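Local coordinates for protein lipopolysaccharide heptosyltransferase 2 (Escherichia coli, PDB 1PSW) that transfers the second heptose from ADP-L-glycero-beta-D-manno-heptose onto heptosyl-Kdo2-lipid A during assembly of the lipopolysaccharide core, at residues S175-P187 against L205-F219. Numbering follows the deposited sequence.
Sequences SLSSERPMIGFCP and LAKQLIDEGYQVVLF
With CG lodged between its own backbone N and carbonyl carbon (chi1 65°) and the chain extended beyond, Q215 lies alongside M182 and carries its amide to the loop before strand 182-186. There NE2 donates twice, to S177 O at 2.7 Å and to R180 O at 2.7 Å, both acceptors in the amide plane, while OE1 accepts a hydrogen bond from a water that in turn accepts from S177 N. A leucine here would probably leave S177 O and R180 O without their shared donor and the loop freer to shift. R180, bent at chi3 (63°), lays one guanidinium face over the carbonyl of G213, the positive-phi residue of the Schellman motif that ends helix 199-211; NH2 donates in its own plane to Y214 O (2.8 Å) and more weakly to I210 O, tying the loop to the helix end, and W242 adds a cation-pi contact. Strands 182-186 and 215-218 are neighbouring parallel strands of a beta-alpha-beta crossover in the second Rossmann-like domain of this GT-B enzyme, joined by backbone bonds from Q215 N to P181 O through F219 N to F185 O. Helix 199-211 packs over the face bearing I183 and F185. V216 CG1 sits over the F185 ring, 3.7 Å from its centroid, whereas L209 CD1 meets the ring edge at CZ (3.6 Å) and also touches I183 CG2 (3.7 Å). On the face that carries M182 and V217, the F219 ring packs against the G184 backbone, its CE2 4.0 Å from G184 CA.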
loop_
_atom_site.group_PDB
_atom_site.type_symbol
_atom_site.label_atom_id
_atom_site.label_comp_id
_atom_site.label_asym_id
_atom_site.label_seq_id
_atom_site.Cartn_x
_atom_site.Cartn_y
_atom_site.Cartn_z
ATOM N N SER A 175 -9.434 7.497 -20.597
ATOM C CA SER A 175 -8.987 7.867 -21.932
ATOM C C SER A 175 -7.608 7.360 -22.314
ATOM O O SER A 175 -6.829 8.077 -22.946
ATOM C CB SER A 175 -9.022 9.387 -22.076
ATOM O OG SER A 175 -10.320 9.883 -21.833
ATOM N N LEU A 176 -7.312 6.125 -21.931
ATOM C CA LEU A 176 -6.028 5.531 -22.255
ATOM C C LEU A 176 -6.148 4.697 -23.520
ATOM O O LEU A 176 -7.135 3.987 -23.717
ATOM C CB LEU A 176 -5.538 4.654 -21.101
ATOM C CG LEU A 176 -5.218 5.402 -19.807
ATOM C CD1 LEU A 176 -4.849 4.411 -18.711
ATOM C CD2 LEU A 176 -4.073 6.376 -20.055
ATOM N N SER A 177 -5.133 4.794 -24.373
ATOM C CA SER A 177 -5.096 4.056 -25.628
ATOM C C SER A 177 -4.568 2.640 -25.440
ATOM O O SER A 177 -3.671 2.409 -24.630
ATOM C CB SER A 177 -4.206 4.785 -26.634
ATOM O OG SER A 177 -4.011 3.992 -27.795
ATOM N N SER A 178 -5.118 1.693 -26.195
ATOM C CA SER A 178 -4.669 0.307 -26.118
ATOM C C SER A 178 -3.647 0.049 -27.222
ATOM O O SER A 178 -3.171 -1.072 -27.384
ATOM C CB SER A 178 -5.847 -0.654 -26.296
ATOM O OG SER A 178 -6.871 -0.407 -25.342
ATOM N N GLU A 179 -3.312 1.089 -27.981
ATOM C CA GLU A 179 -2.355 0.950 -29.071
ATOM C C GLU A 179 -0.907 0.757 -28.608
ATOM O O GLU A 179 -0.025 0.483 -29.422
ATOM C CB GLU A 179 -2.455 2.156 -30.017
ATOM C CG GLU A 179 -3.742 2.192 -30.849
ATOM C CD GLU A 179 -3.833 3.408 -31.764
ATOM O OE1 GLU A 179 -2.897 3.629 -32.562
ATOM O OE2 GLU A 179 -4.845 4.145 -31.693
ATOM N N ARG A 180 -0.654 0.901 -27.311
ATOM C CA ARG A 180 0.694 0.705 -26.787
ATOM C C ARG A 180 0.672 0.265 -25.326
ATOM O O ARG A 180 -0.173 0.712 -24.545
ATOM C CB ARG A 180 1.537 1.985 -26.966
ATOM C CG ARG A 180 2.170 2.070 -28.359
ATOM C CD ARG A 180 2.566 3.476 -28.799
ATOM N NE ARG A 180 3.595 4.072 -27.963
ATOM C CZ ARG A 180 4.662 4.725 -28.422
ATOM N NH1 ARG A 180 4.861 4.877 -29.725
ATOM N NH2 ARG A 180 5.542 5.231 -27.570
ATOM N N PRO A 181 1.584 -0.651 -24.948
ATOM C CA PRO A 181 1.678 -1.154 -23.574
ATOM C C PRO A 181 2.027 -0.020 -22.617
ATOM O O PRO A 181 2.710 0.931 -22.998
ATOM C CB PRO A 181 2.771 -2.221 -23.666
ATOM C CG PRO A 181 3.624 -1.744 -24.805
ATOM C CD PRO A 181 2.585 -1.306 -25.810
HETATM N N MSE A 182 1.569 -0.130 -21.376
HETATM C CA MSE A 182 1.796 0.915 -20.397
HETATM C C MSE A 182 2.785 0.610 -19.289
HETATM O O MSE A 182 2.866 -0.509 -18.775
HETATM C CB MSE A 182 0.477 1.300 -19.730
HETATM C CG MSE A 182 -0.697 1.376 -20.678
HETATM SE SE MSE A 182 -2.341 1.814 -19.754
HETATM C CE MSE A 182 -2.540 0.248 -18.694
ATOM N N ILE A 183 3.524 1.641 -18.912
ATOM C CA ILE A 183 4.467 1.554 -17.811
ATOM C C ILE A 183 3.903 2.582 -16.835
ATOM O O ILE A 183 3.540 3.690 -17.234
ATOM C CB ILE A 183 5.883 1.971 -18.235
ATOM C CG1 ILE A 183 6.422 0.990 -19.294
ATOM C CG2 ILE A 183 6.787 2.019 -17.007
ATOM C CD1 ILE A 183 6.679 -0.415 -18.767
ATOM N N GLY A 184 3.794 2.211 -15.568
ATOM C CA GLY A 184 3.271 3.149 -14.597
ATOM C C GLY A 184 4.364 3.723 -13.710
ATOM O O GLY A 184 5.290 3.013 -13.334
ATOM N N PHE A 185 4.267 5.018 -13.404
ATOM C CA PHE A 185 5.221 5.706 -12.525
ATOM C C PHE A 185 4.459 6.189 -11.288
ATOM O O PHE A 185 3.316 6.623 -11.392
ATOM C CB PHE A 185 5.822 6.959 -13.198
ATOM C CG PHE A 185 6.808 6.684 -14.310
ATOM C CD1 PHE A 185 7.163 5.389 -14.657
ATOM C CD2 PHE A 185 7.390 7.749 -15.005
ATOM C CE1 PHE A 185 8.086 5.143 -15.688
ATOM C CE2 PHE A 185 8.308 7.524 -16.035
ATOM C CZ PHE A 185 8.657 6.215 -16.374
ATOM N N CYS A 186 5.099 6.128 -10.126
ATOM C CA CYS A 186 4.506 6.603 -8.874
ATOM C C CYS A 186 5.591 7.506 -8.291
ATOM O O CYS A 186 6.313 7.116 -7.380
ATOM C CB CYS A 186 4.231 5.432 -7.928
ATOM S SG CYS A 186 3.091 4.184 -8.568
ATOM N N PRO A 187 5.710 8.737 -8.812
ATOM C CA PRO A 187 6.700 9.742 -8.404
ATOM C C PRO A 187 6.584 10.387 -7.024
ATOM O O PRO A 187 7.525 11.042 -6.572
ATOM C CB PRO A 187 6.615 10.764 -9.528
ATOM C CG PRO A 187 5.153 10.775 -9.827
ATOM C CD PRO A 187 4.788 9.297 -9.817
ATOM N N LEU A 205 13.408 9.083 -18.021
ATOM C CA LEU A 205 13.029 7.676 -18.147
ATOM C C LEU A 205 11.809 7.529 -19.050
ATOM O O LEU A 205 11.705 6.576 -19.822
ATOM C CB LEU A 205 12.725 7.062 -16.770
ATOM C CG LEU A 205 12.334 5.569 -16.785
ATOM C CD1 LEU A 205 13.432 4.754 -17.455
ATOM C CD2 LEU A 205 12.098 5.066 -15.371
ATOM N N ALA A 206 10.876 8.470 -18.942
ATOM C CA ALA A 206 9.674 8.421 -19.766
ATOM C C ALA A 206 10.042 8.588 -21.246
ATOM O O ALA A 206 9.504 7.891 -22.113
ATOM C CB ALA A 206 8.691 9.511 -19.335
ATOM N N LYS A 207 10.960 9.507 -21.537
ATOM C CA LYS A 207 11.384 9.734 -22.919
ATOM C C LYS A 207 11.968 8.454 -23.496
ATOM O O LYS A 207 11.695 8.086 -24.641
ATOM C CB LYS A 207 12.448 10.834 -22.993
ATOM C CG LYS A 207 11.967 12.186 -22.541
ATOM C CD LYS A 207 13.082 13.212 -22.616
ATOM C CE LYS A 207 12.598 14.550 -22.101
ATOM N NZ LYS A 207 13.686 15.557 -21.996
ATOM N N GLN A 208 12.787 7.783 -22.696
ATOM C CA GLN A 208 13.423 6.541 -23.116
ATOM C C GLN A 208 12.397 5.433 -23.363
ATOM O O GLN A 208 12.518 4.669 -24.322
ATOM C CB GLN A 208 14.407 6.074 -22.044
ATOM C CG GLN A 208 15.544 7.027 -21.757
ATOM C CD GLN A 208 16.615 7.000 -22.822
ATOM O OE1 GLN A 208 16.456 7.573 -23.903
ATOM N NE2 GLN A 208 17.711 6.307 -22.533
ATOM N N LEU A 209 11.404 5.340 -22.481
ATOM C CA LEU A 209 10.369 4.313 -22.599
ATOM C C LEU A 209 9.441 4.559 -23.786
ATOM O O LEU A 209 9.073 3.630 -24.507
ATOM C CB LEU A 209 9.555 4.222 -21.301
ATOM C CG LEU A 209 10.279 3.574 -20.113
ATOM C CD1 LEU A 209 9.459 3.717 -18.829
ATOM C CD2 LEU A 209 10.531 2.111 -20.429
ATOM N N ILE A 210 9.058 5.814 -23.983
ATOM C CA ILE A 210 8.191 6.169 -25.095
ATOM C C ILE A 210 8.926 5.868 -26.395
ATOM O O ILE A 210 8.327 5.463 -27.394
ATOM C CB ILE A 210 7.819 7.656 -25.026
ATOM C CG1 ILE A 210 6.903 7.879 -23.817
ATOM C CG2 ILE A 210 7.162 8.104 -26.326
ATOM C CD1 ILE A 210 6.644 9.324 -23.489
ATOM N N ASP A 211 10.241 6.047 -26.375
ATOM C CA ASP A 211 11.034 5.776 -27.558
ATOM C C ASP A 211 11.111 4.270 -27.819
ATOM O O ASP A 211 11.345 3.852 -28.952
ATOM C CB ASP A 211 12.437 6.361 -27.406
ATOM C CG ASP A 211 13.281 6.167 -28.648
ATOM O OD1 ASP A 211 12.865 6.637 -29.731
ATOM O OD2 ASP A 211 14.359 5.544 -28.544
ATOM N N GLU A 212 10.913 3.462 -26.776
ATOM C CA GLU A 212 10.939 2.006 -26.915
ATOM C C GLU A 212 9.582 1.442 -27.329
ATOM O O GLU A 212 9.435 0.233 -27.499
ATOM C CB GLU A 212 11.361 1.327 -25.610
ATOM C CG GLU A 212 12.804 1.533 -25.221
ATOM C CD GLU A 212 13.208 0.699 -24.016
ATOM O OE1 GLU A 212 12.345 0.012 -23.427
ATOM O OE2 GLU A 212 14.401 0.727 -23.652
ATOM N N GLY A 213 8.582 2.306 -27.461
ATOM C CA GLY A 213 7.265 1.840 -27.866
ATOM C C GLY A 213 6.239 1.729 -26.748
ATOM O O GLY A 213 5.154 1.193 -26.960
ATOM N N TYR A 214 6.572 2.233 -25.564
ATOM C CA TYR A 214 5.660 2.194 -24.425
ATOM C C TYR A 214 4.981 3.548 -24.231
ATOM O O TYR A 214 5.362 4.540 -24.851
ATOM C CB TYR A 214 6.437 1.845 -23.142
ATOM C CG TYR A 214 6.953 0.425 -23.077
ATOM C CD1 TYR A 214 6.129 -0.616 -22.640
ATOM C CD2 TYR A 214 8.260 0.114 -23.471
ATOM C CE1 TYR A 214 6.591 -1.931 -22.601
ATOM C CE2 TYR A 214 8.729 -1.200 -23.434
ATOM C CZ TYR A 214 7.889 -2.213 -23.000
ATOM O OH TYR A 214 8.336 -3.512 -22.971
ATOM N N GLN A 215 3.952 3.574 -23.388
ATOM C CA GLN A 215 3.287 4.819 -23.030
ATOM C C GLN A 215 3.435 4.853 -21.511
ATOM O O GLN A 215 3.572 3.806 -20.875
ATOM C CB GLN A 215 1.813 4.835 -23.447
ATOM C CG GLN A 215 0.905 3.838 -22.747
ATOM C CD GLN A 215 -0.553 4.063 -23.105
ATOM O OE1 GLN A 215 -1.118 5.114 -22.800
ATOM N NE2 GLN A 215 -1.167 3.083 -23.763
ATOM N N VAL A 216 3.419 6.045 -20.929
ATOM C CA VAL A 216 3.602 6.187 -19.490
ATOM C C VAL A 216 2.365 6.764 -18.809
ATOM O O VAL A 216 1.645 7.586 -19.380
ATOM C CB VAL A 216 4.841 7.090 -19.205
ATOM C CG1 VAL A 216 4.994 7.358 -17.713
ATOM C CG2 VAL A 216 6.090 6.412 -19.756
ATOM N N VAL A 217 2.112 6.296 -17.592
ATOM C CA VAL A 217 0.990 6.764 -16.801
ATOM C C VAL A 217 1.527 7.080 -15.414
ATOM O O VAL A 217 2.223 6.265 -14.812
ATOM C CB VAL A 217 -0.115 5.682 -16.684
ATOM C CG1 VAL A 217 -1.293 6.220 -15.879
ATOM C CG2 VAL A 217 -0.568 5.241 -18.068
ATOM N N LEU A 218 1.195 8.265 -14.912
ATOM C CA LEU A 218 1.657 8.719 -13.598
ATOM C C LEU A 218 0.527 8.565 -12.592
ATOM O O LEU A 218 -0.569 9.076 -12.815
ATOM C CB LEU A 218 2.071 10.197 -13.676
ATOM C CG LEU A 218 2.929 10.570 -14.893
ATOM C CD1 LEU A 218 3.120 12.083 -14.989
ATOM C CD2 LEU A 218 4.284 9.863 -14.792
ATOM N N PHE A 219 0.798 7.861 -11.493
ATOM C CA PHE A 219 -0.197 7.641 -10.445
ATOM C C PHE A 219 0.193 8.402 -9.189
ATOM O O PHE A 219 1.379 8.597 -8.918
ATOM C CB PHE A 219 -0.305 6.155 -10.079
ATOM C CG PHE A 219 -0.743 5.272 -11.207
ATOM C CD1 PHE A 219 -2.055 5.303 -11.661
ATOM C CD2 PHE A 219 0.157 4.388 -11.804
ATOM C CE1 PHE A 219 -2.469 4.465 -12.692
ATOM C CE2 PHE A 219 -0.245 3.545 -12.836
ATOM C CZ PHE A 219 -1.559 3.584 -13.280
HETATM O O HOH W 1 -2.931 6.818 -23.963
#